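Local atomic coordinates of periplasmic binding protein (Roseiflexus sp. RS-1, PDB entry 5GJ3), a protein that binds heme in the periplasm, here two hemes at once, and probably hands it to an ABC importer for uptake. Residues 7-12 / 62-67; 126-131 / 250-255; 145-150 / 203-208. All blocks are in the same frame, centred on the assembly; numbering follows the deposited sequence.

Interaction 1 of 3, residues 7-12 / 62-67; sequences RIVSLN and LNPTLV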
# COMPACT_ATOMS: atom_id res chain seq x y z
N ARG A 7 14.72 20.56 6.09
CA ARG A 7 13.71 20.70 5.03
C ARG A 7 13.72 19.39 4.22
O ARG A 7 14.60 19.15 3.40
CB ARG A 7 14.01 21.89 4.11
CG ARG A 7 13.94 23.28 4.81
CD ARG A 7 14.40 24.40 3.86
NE ARG A 7 13.49 24.54 2.72
CZ ARG A 7 12.26 25.05 2.83
NH1 ARG A 7 11.81 25.48 3.99
NH2 ARG A 7 11.46 25.13 1.77
N ILE A 8 12.74 18.55 4.51
CA ILE A 8 12.65 17.20 3.96
C ILE A 8 11.69 17.16 2.77
O ILE A 8 10.51 17.67 2.84
CB ILE A 8 12.17 16.20 5.04
CG1 ILE A 8 13.00 16.36 6.35
CG2 ILE A 8 12.24 14.73 4.54
CD1 ILE A 8 12.49 15.45 7.47
N VAL A 9 12.20 16.60 1.68
CA VAL A 9 11.39 16.25 0.54
C VAL A 9 11.32 14.72 0.54
O VAL A 9 12.35 14.02 0.51
CB VAL A 9 11.92 16.78 -0.80
CG1 VAL A 9 10.98 16.27 -1.93
CG2 VAL A 9 11.92 18.32 -0.82
N SER A 10 10.09 14.22 0.64
CA SER A 10 9.85 12.79 0.73
C SER A 10 9.34 12.28 -0.63
O SER A 10 8.35 12.81 -1.19
CB SER A 10 8.86 12.53 1.84
OG SER A 10 8.48 11.16 1.78
N LEU A 11 9.98 11.25 -1.17
CA LEU A 11 9.68 10.81 -2.54
C LEU A 11 8.50 9.80 -2.72
O LEU A 11 8.07 9.55 -3.86
CB LEU A 11 10.97 10.25 -3.22
CG LEU A 11 12.18 11.21 -3.18
CD1 LEU A 11 13.34 10.49 -3.84
CD2 LEU A 11 11.85 12.50 -3.94
N ASN A 12 8.03 9.21 -1.63
CA ASN A 12 7.02 8.16 -1.74
C ASN A 12 6.00 8.35 -0.67
O ASN A 12 6.33 8.75 0.45
CB ASN A 12 7.62 6.74 -1.61
CG ASN A 12 8.76 6.53 -2.53
OD1 ASN A 12 9.91 6.83 -2.20
ND2 ASN A 12 8.46 6.11 -3.73
N LEU A 62 12.57 23.48 -3.82
CA LEU A 62 12.14 23.58 -2.42
C LEU A 62 13.33 23.73 -1.46
O LEU A 62 13.12 23.75 -0.25
CB LEU A 62 11.29 22.37 -2.00
CG LEU A 62 10.03 22.15 -2.83
CD1 LEU A 62 9.41 20.79 -2.49
CD2 LEU A 62 9.04 23.30 -2.64
N ASN A 63 14.55 23.77 -2.01
CA ASN A 63 15.80 23.85 -1.24
C ASN A 63 15.85 22.86 -0.11
O ASN A 63 16.03 23.25 1.07
CB ASN A 63 16.07 25.26 -0.69
CG ASN A 63 16.00 26.30 -1.77
OD1 ASN A 63 15.22 27.24 -1.68
ND2 ASN A 63 16.75 26.10 -2.84
N PRO A 64 15.74 21.57 -0.45
CA PRO A 64 15.79 20.57 0.62
C PRO A 64 17.14 20.50 1.32
O PRO A 64 18.18 20.80 0.74
CB PRO A 64 15.53 19.21 -0.13
CG PRO A 64 15.71 19.49 -1.57
CD PRO A 64 15.71 20.98 -1.81
N THR A 65 17.14 20.04 2.57
CA THR A 65 18.38 19.67 3.26
C THR A 65 18.49 18.14 3.14
O THR A 65 19.55 17.53 3.28
CB THR A 65 18.33 20.03 4.77
OG1 THR A 65 17.26 19.28 5.39
CG2 THR A 65 18.11 21.53 4.99
N LEU A 66 17.37 17.49 2.87
CA LEU A 66 17.39 16.02 2.77
C LEU A 66 16.27 15.53 1.84
O LEU A 66 15.09 15.96 1.97
CB LEU A 66 17.20 15.37 4.14
CG LEU A 66 16.99 13.86 4.28
CD1 LEU A 66 18.27 13.07 3.91
CD2 LEU A 66 16.53 13.57 5.72
N VAL A 67 16.63 14.56 1.01
CA VAL A 67 15.63 13.89 0.17
C VAL A 67 15.68 12.42 0.47
O VAL A 67 16.75 11.82 0.41
CB VAL A 67 15.92 14.13 -1.34
CG1 VAL A 67 14.96 13.36 -2.24
CG2 VAL A 67 15.88 15.65 -1.66
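Arg7 meets Leu62, Asn63 and Thr65 where two parallel strands, 8-10 and 66-70, start side by side in the middle of the four-stranded parallel sheet of the N-terminal lobe, a Rossmann-like layout with strand order 2-1-3-4. Ile8 pairs with Leu66 and Val9 with Val67. The backbone bond from Val9 N to Leu66 O is 3.0 Å long and nearly straight, 169° at the hydrogen. Just before the strands, Arg7 O takes two donors: Thr65 N lies in its carbonyl plane on a lone pair, while Leu66 N comes in tilted out of that plane, over a longer bond of 3.3 Å. The tightly packed part lies beyond this, on the face that carries Val9 and Val67. Val9 CG2 is anti to the carbonyl carbon (CG1 anti to the backbone N, chi1 177°), which sends it to Pro64 CB at 3.8 Å and to Leu62 CD1. Further along, the branch of Leu11 straddles Val67 CG1 at about a right angle, with Leu11 CG 3.6 Å from that methyl. Ile59 of helix 56-60 covers this apolar cluster. At the opposite end the contact is polar and more open to solvent, with Asn63 exposed and Arg7 and Thr65 partly so. There Thr65 OG1 receives Arg7 N at 2.9 Å, and it is also hydrogen-bonded to Glu6 OE2. The Arg7 chain bends at chi3 (65°) and brings its guanidinium edge-on to the turn after helix 56-60. A weak hydrogen bond joins Arg7 NE to Asn63 O, whereas Leu62 O is gripped side-on and close to the guanidinium plane, by Arg7 NE at 3.1 Å and by Arg7 NH2 at 3.0 Å.

Interaction 2 of 3, residues 126-131 / 250-255; sequences EAEIAA and TGQALT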
# COMPACT_ATOMS: atom_id res chain seq x y z
N GLU A 126 5.02 -4.02 14.62
CA GLU A 126 5.20 -5.48 14.70
C GLU A 126 4.21 -6.15 15.66
O GLU A 126 3.72 -7.25 15.35
CB GLU A 126 6.62 -5.86 15.14
CG GLU A 126 7.71 -5.38 14.18
CD GLU A 126 8.16 -6.41 13.14
OE1 GLU A 126 7.67 -7.56 13.18
OE2 GLU A 126 9.01 -6.08 12.29
N ALA A 127 3.91 -5.50 16.80
CA ALA A 127 2.87 -5.95 17.71
C ALA A 127 1.49 -5.94 17.05
O ALA A 127 0.74 -6.89 17.20
CB ALA A 127 2.84 -5.12 19.00
N GLU A 128 1.15 -4.88 16.31
CA GLU A 128 -0.14 -4.87 15.62
C GLU A 128 -0.27 -5.97 14.51
O GLU A 128 -1.34 -6.58 14.34
CB GLU A 128 -0.52 -3.45 15.13
CG GLU A 128 -0.70 -2.46 16.30
CD GLU A 128 -0.98 -1.00 15.89
OE1 GLU A 128 -1.20 -0.72 14.69
OE2 GLU A 128 -0.98 -0.10 16.78
N ILE A 129 0.82 -6.22 13.79
CA ILE A 129 0.88 -7.27 12.76
C ILE A 129 0.72 -8.64 13.45
O ILE A 129 -0.07 -9.47 12.99
CB ILE A 129 2.19 -7.20 11.96
CG1 ILE A 129 2.17 -5.94 11.08
CG2 ILE A 129 2.43 -8.48 11.14
CD1 ILE A 129 3.52 -5.60 10.44
N ALA A 130 1.44 -8.84 14.57
CA ALA A 130 1.31 -10.07 15.38
C ALA A 130 -0.11 -10.37 15.81
O ALA A 130 -0.56 -11.52 15.71
CB ALA A 130 2.25 -10.06 16.61
N ALA A 131 -0.78 -9.35 16.36
CA ALA A 131 -2.15 -9.48 16.77
C ALA A 131 -3.09 -9.83 15.62
O ALA A 131 -3.95 -10.65 15.80
CB ALA A 131 -2.64 -8.25 17.53
N THR A 250 0.08 -1.16 8.74
CA THR A 250 0.01 -2.50 8.16
C THR A 250 -0.79 -3.48 9.03
O THR A 250 -1.62 -4.23 8.50
CB THR A 250 1.41 -3.09 7.88
OG1 THR A 250 2.04 -2.23 6.92
CG2 THR A 250 1.29 -4.52 7.23
N GLY A 251 -0.52 -3.47 10.34
CA GLY A 251 -1.23 -4.25 11.31
C GLY A 251 -2.71 -3.89 11.36
O GLY A 251 -3.54 -4.76 11.53
N GLN A 252 -3.05 -2.62 11.22
CA GLN A 252 -4.46 -2.22 11.25
C GLN A 252 -5.14 -2.75 9.98
O GLN A 252 -6.26 -3.20 10.03
CB GLN A 252 -4.57 -0.69 11.34
CG GLN A 252 -4.03 -0.14 12.66
CD GLN A 252 -3.69 1.34 12.56
OE1 GLN A 252 -4.32 2.07 11.79
NE2 GLN A 252 -2.66 1.77 13.26
N ALA A 253 -4.47 -2.68 8.84
CA ALA A 253 -5.11 -3.16 7.58
C ALA A 253 -5.28 -4.68 7.59
O ALA A 253 -6.32 -5.18 7.16
CB ALA A 253 -4.33 -2.68 6.34
N LEU A 254 -4.28 -5.41 8.11
CA LEU A 254 -4.38 -6.86 8.29
C LEU A 254 -5.54 -7.27 9.17
O LEU A 254 -6.20 -8.27 8.87
CB LEU A 254 -3.11 -7.47 8.88
CG LEU A 254 -2.00 -7.72 7.91
CD1 LEU A 254 -0.78 -8.27 8.70
CD2 LEU A 254 -2.43 -8.68 6.78
N THR A 255 -5.81 -6.49 10.21
CA THR A 255 -6.88 -6.79 11.17
C THR A 255 -8.22 -6.61 10.41
O THR A 255 -9.11 -7.44 10.54
CB THR A 255 -6.84 -5.81 12.41
OG1 THR A 255 -5.64 -6.02 13.18
CG2 THR A 255 -8.05 -5.92 13.30
O HOH W 1 -3.59 -5.93 15.72
O HOH W 2 -0.18 -1.22 12.31
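Glu128 OE1 is gripped from two directions: Gln252 NE2 donates to it at 3.2 Å, and a water donates to it at 2.6 Å. The amide nitrogen comes to the syn side of the carboxylate, 16° out of its plane, and the two side chains run side by side, pointing the same way. Both chains are extended beyond CG, which brings the carboxylate and the amide level with each other, their planes 46° apart. The same water accepts a weak bond from Gly251 N, and Glu128 OE2 is held by Gln124 one turn back. With an alanine here instead of Gln252, Glu128 OE1 would probably lose its direct mate on the neighbouring helix and the carboxylate would be less firmly fixed in its rotation. Beside this polar pair the helices pack closely over Gly251, whose CA sits 4.0 Å from Ile129 CA; a CB on it would collide with Glu128 CB. Ile129 fills the inner side. Its CG1 rests 3.7 Å from Gly251 N, its CD1 meets Thr250 CG2, and its CG2, anti to the backbone N, lies 4.0 Å from Leu254 CD1. A second water donates to Glu128 O and Thr255 OG1, while the Thr255 hydroxyl donates in turn to Gly251 O. The axes of the two segments are 7.6 Å apart and only 13° from parallel: two nearly parallel helices in close contact at a glycine, of which 115-136 is the long helix that joins the two lobes, as in class III substrate-binding proteins.

Interaction 3 of 3, residues 145-150 / 203-208; sequences VLFLYL and LVLDKG. With HEM (protoporphyrin IX containing Fe), chain C.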
# COMPACT_ATOMS: atom_id res chain seq x y z
N VAL A 145 -9.76 -15.32 -2.29
CA VAL A 145 -9.86 -13.85 -2.33
C VAL A 145 -9.28 -13.37 -3.69
O VAL A 145 -8.19 -13.79 -4.07
CB VAL A 145 -9.09 -13.19 -1.16
CG1 VAL A 145 -9.20 -11.68 -1.21
CG2 VAL A 145 -9.63 -13.68 0.20
N LEU A 146 -10.00 -12.52 -4.43
CA LEU A 146 -9.42 -11.98 -5.66
C LEU A 146 -9.25 -10.45 -5.54
O LEU A 146 -10.21 -9.73 -5.27
CB LEU A 146 -10.33 -12.31 -6.85
CG LEU A 146 -9.78 -12.02 -8.23
CD1 LEU A 146 -8.59 -12.94 -8.58
CD2 LEU A 146 -10.94 -12.14 -9.24
N PHE A 147 -8.02 -9.97 -5.69
CA PHE A 147 -7.79 -8.53 -5.74
C PHE A 147 -7.88 -8.00 -7.18
O PHE A 147 -7.18 -8.52 -8.08
CB PHE A 147 -6.40 -8.18 -5.18
CG PHE A 147 -6.10 -6.70 -5.25
CD1 PHE A 147 -6.58 -5.85 -4.28
CD2 PHE A 147 -5.39 -6.17 -6.34
CE1 PHE A 147 -6.34 -4.47 -4.37
CE2 PHE A 147 -5.14 -4.81 -6.44
CZ PHE A 147 -5.60 -3.96 -5.44
N LEU A 148 -8.70 -6.98 -7.41
CA LEU A 148 -8.85 -6.38 -8.75
C LEU A 148 -8.35 -4.96 -8.67
O LEU A 148 -8.76 -4.17 -7.80
CB LEU A 148 -10.32 -6.30 -9.20
CG LEU A 148 -10.99 -7.69 -9.31
CD1 LEU A 148 -12.47 -7.59 -9.62
CD2 LEU A 148 -10.29 -8.53 -10.37
N TYR A 149 -7.41 -4.67 -9.53
CA TYR A 149 -7.02 -3.31 -9.80
C TYR A 149 -7.95 -2.81 -10.94
O TYR A 149 -8.03 -3.43 -12.00
CB TYR A 149 -5.56 -3.30 -10.24
CG TYR A 149 -5.13 -1.93 -10.69
CD1 TYR A 149 -4.77 -0.95 -9.75
CD2 TYR A 149 -5.13 -1.58 -12.07
CE1 TYR A 149 -4.40 0.35 -10.16
CE2 TYR A 149 -4.76 -0.29 -12.49
CZ TYR A 149 -4.37 0.68 -11.54
OH TYR A 149 -3.99 1.97 -11.92
N LEU A 150 -8.66 -1.70 -10.70
CA LEU A 150 -9.67 -1.18 -11.62
C LEU A 150 -9.43 0.29 -11.93
O LEU A 150 -9.07 1.07 -11.07
CB LEU A 150 -11.08 -1.26 -10.99
CG LEU A 150 -11.52 -2.64 -10.46
CD1 LEU A 150 -12.78 -2.46 -9.61
CD2 LEU A 150 -11.75 -3.58 -11.63
N LEU A 203 -11.62 -8.16 -3.41
CA LEU A 203 -10.87 -7.10 -2.75
C LEU A 203 -10.48 -6.03 -3.79
O LEU A 203 -9.86 -6.34 -4.79
CB LEU A 203 -9.63 -7.69 -2.04
CG LEU A 203 -8.69 -6.77 -1.25
CD1 LEU A 203 -9.40 -6.09 -0.11
CD2 LEU A 203 -7.47 -7.53 -0.72
N VAL A 204 -10.90 -4.79 -3.56
CA VAL A 204 -10.65 -3.69 -4.50
C VAL A 204 -10.14 -2.41 -3.79
O VAL A 204 -10.19 -2.30 -2.57
CB VAL A 204 -11.94 -3.31 -5.24
CG1 VAL A 204 -12.44 -4.51 -6.07
CG2 VAL A 204 -13.01 -2.80 -4.25
N LEU A 205 -9.69 -1.45 -4.57
CA LEU A 205 -9.37 -0.13 -3.98
C LEU A 205 -10.60 0.80 -3.97
O LEU A 205 -11.48 0.69 -4.88
CB LEU A 205 -8.22 0.49 -4.71
CG LEU A 205 -7.00 -0.42 -4.74
CD1 LEU A 205 -5.90 0.19 -5.59
CD2 LEU A 205 -6.46 -0.78 -3.35
N ASP A 206 -10.70 1.64 -2.93
CA ASP A 206 -11.70 2.73 -2.83
C ASP A 206 -11.91 3.43 -4.18
O ASP A 206 -13.05 3.46 -4.74
CB ASP A 206 -11.28 3.80 -1.78
CG ASP A 206 -11.69 3.45 -0.34
OD1 ASP A 206 -12.27 2.35 -0.11
OD2 ASP A 206 -11.43 4.29 0.58
N LYS A 207 -10.83 3.99 -4.73
CA LYS A 207 -10.93 4.75 -6.00
C LYS A 207 -11.36 3.87 -7.15
O LYS A 207 -12.17 4.28 -7.99
CB LYS A 207 -9.62 5.45 -6.39
CG LYS A 207 -9.16 6.53 -5.42
CD LYS A 207 -8.79 7.82 -6.16
CE LYS A 207 -7.86 8.72 -5.36
NZ LYS A 207 -8.18 8.75 -3.90
N GLY A 208 -10.80 2.66 -7.20
CA GLY A 208 -11.17 1.68 -8.22
C GLY A 208 -12.65 1.38 -8.22
O GLY A 208 -13.28 1.38 -9.27
CHA HEM C . -3.84 5.93 -12.36
CHB HEM C . -3.16 3.54 -8.17
CHC HEM C . -0.56 0.06 -10.45
CHD HEM C . -1.04 2.61 -14.57
C1A HEM C . -3.83 5.57 -11.03
C2A HEM C . -4.35 6.39 -10.00
C3A HEM C . -4.15 5.72 -8.82
C4A HEM C . -3.51 4.49 -9.14
CMA HEM C . -4.56 6.16 -7.42
CAA HEM C . -4.99 7.77 -10.17
CBA HEM C . -6.52 7.75 -10.00
CGA HEM C . -7.26 7.14 -11.17
O1A HEM C . -6.70 6.41 -12.02
O2A HEM C . -8.48 7.34 -11.32
C1B HEM C . -2.38 2.39 -8.44
C2B HEM C . -1.98 1.47 -7.42
C3B HEM C . -1.24 0.50 -8.02
C4B HEM C . -1.20 0.85 -9.48
CMB HEM C . -2.33 1.58 -5.95
CAB HEM C . -0.61 -0.67 -7.40
CBB HEM C . -1.33 -1.75 -7.23
C1C HEM C . -0.43 0.46 -11.79
C2C HEM C . 0.41 -0.15 -12.73
C3C HEM C . 0.27 0.58 -13.93
C4C HEM C . -0.65 1.63 -13.67
CMC HEM C . 1.25 -1.38 -12.45
CAC HEM C . 0.90 0.37 -15.28
CBC HEM C . 1.45 -0.76 -15.69
C1D HEM C . -1.82 3.72 -14.24
C2D HEM C . -2.15 4.75 -15.25
C3D HEM C . -2.94 5.68 -14.64
C4D HEM C . -3.08 5.20 -13.26
CMD HEM C . -1.66 4.74 -16.68
CAD HEM C . -3.55 6.95 -15.23
CBD HEM C . -2.68 8.23 -15.12
CGD HEM C . -3.48 9.46 -15.58
O1D HEM C . -3.07 10.65 -15.46
O2D HEM C . -4.60 9.32 -16.11
NA HEM C . -3.31 4.38 -10.50
NB HEM C . -1.96 1.95 -9.62
NC HEM C . -1.07 1.54 -12.37
ND HEM C . -2.47 3.97 -13.09
FE HEM C . -2.26 2.98 -11.45
O HOH W 3 -9.65 -1.45 -7.32
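Phe147 crosses to Leu203 and Leu205, and its atoms meet the neighbouring strand one after another. CB stands 3.9 Å from Leu203 O. CG lies anti to the backbone N (chi1 178°), which carries the ring along the strand, and CD1 comes within 3.4 Å of the same oxygen, with Leu203 CG in the plane of the ring beyond its edge. CE1 then touches Leu205 CD2 at 3.8 Å, and the tip, CZ, reaches Leu205 CG at 3.9 Å. Val165 and Ile169 of helix 164-171 also pack on Leu203, and Val165 touches Phe147 as well. Strands 144-151 and 201-205 are parallel neighbours in the mixed sheet of the C-terminal lobe. Leu203 N donates to Leu146 O, and Leu203 O receives Leu148 N at 2.9 Å. Past this pair the strands part as helix 206-211 begins, and a water bridges Leu148 O to Leu205 N. On the face carrying Leu148 and Val204, Leu150 CD1 packs against Val204 CG1, and Leu150 CB lies over Gly208. Two residues beyond Phe147 on its face, Tyr149 extends to a heme, whose methyl CMB Leu205 CD1 meets at 3.8 Å. Arg151 makes a weak hydrogen bond to the phenol oxygen, and Tyr149 OH binds the heme iron at 2.1 Å.

From the N terminus, interaction 1 comes first: the chain leaves strand 8-10, runs through strand 28-31 and helix 56-60, and returns at 62-67, closing a loop within the N-terminal lobe. Helix 115-136 then crosses to the other lobe and opens interaction 2. Strand 144-151 follows that helix directly, and interaction 3 opens and closes next, joining it to strand 201-205 in the C-terminal lobe. Interaction 2 closes last, when helix 250-267 comes back to the connecting helix, so interaction 3 lies wholly within its loop. Interactions 1 and 3, centres 32 Å apart, build separate sheets on opposite sides of the chain's centre.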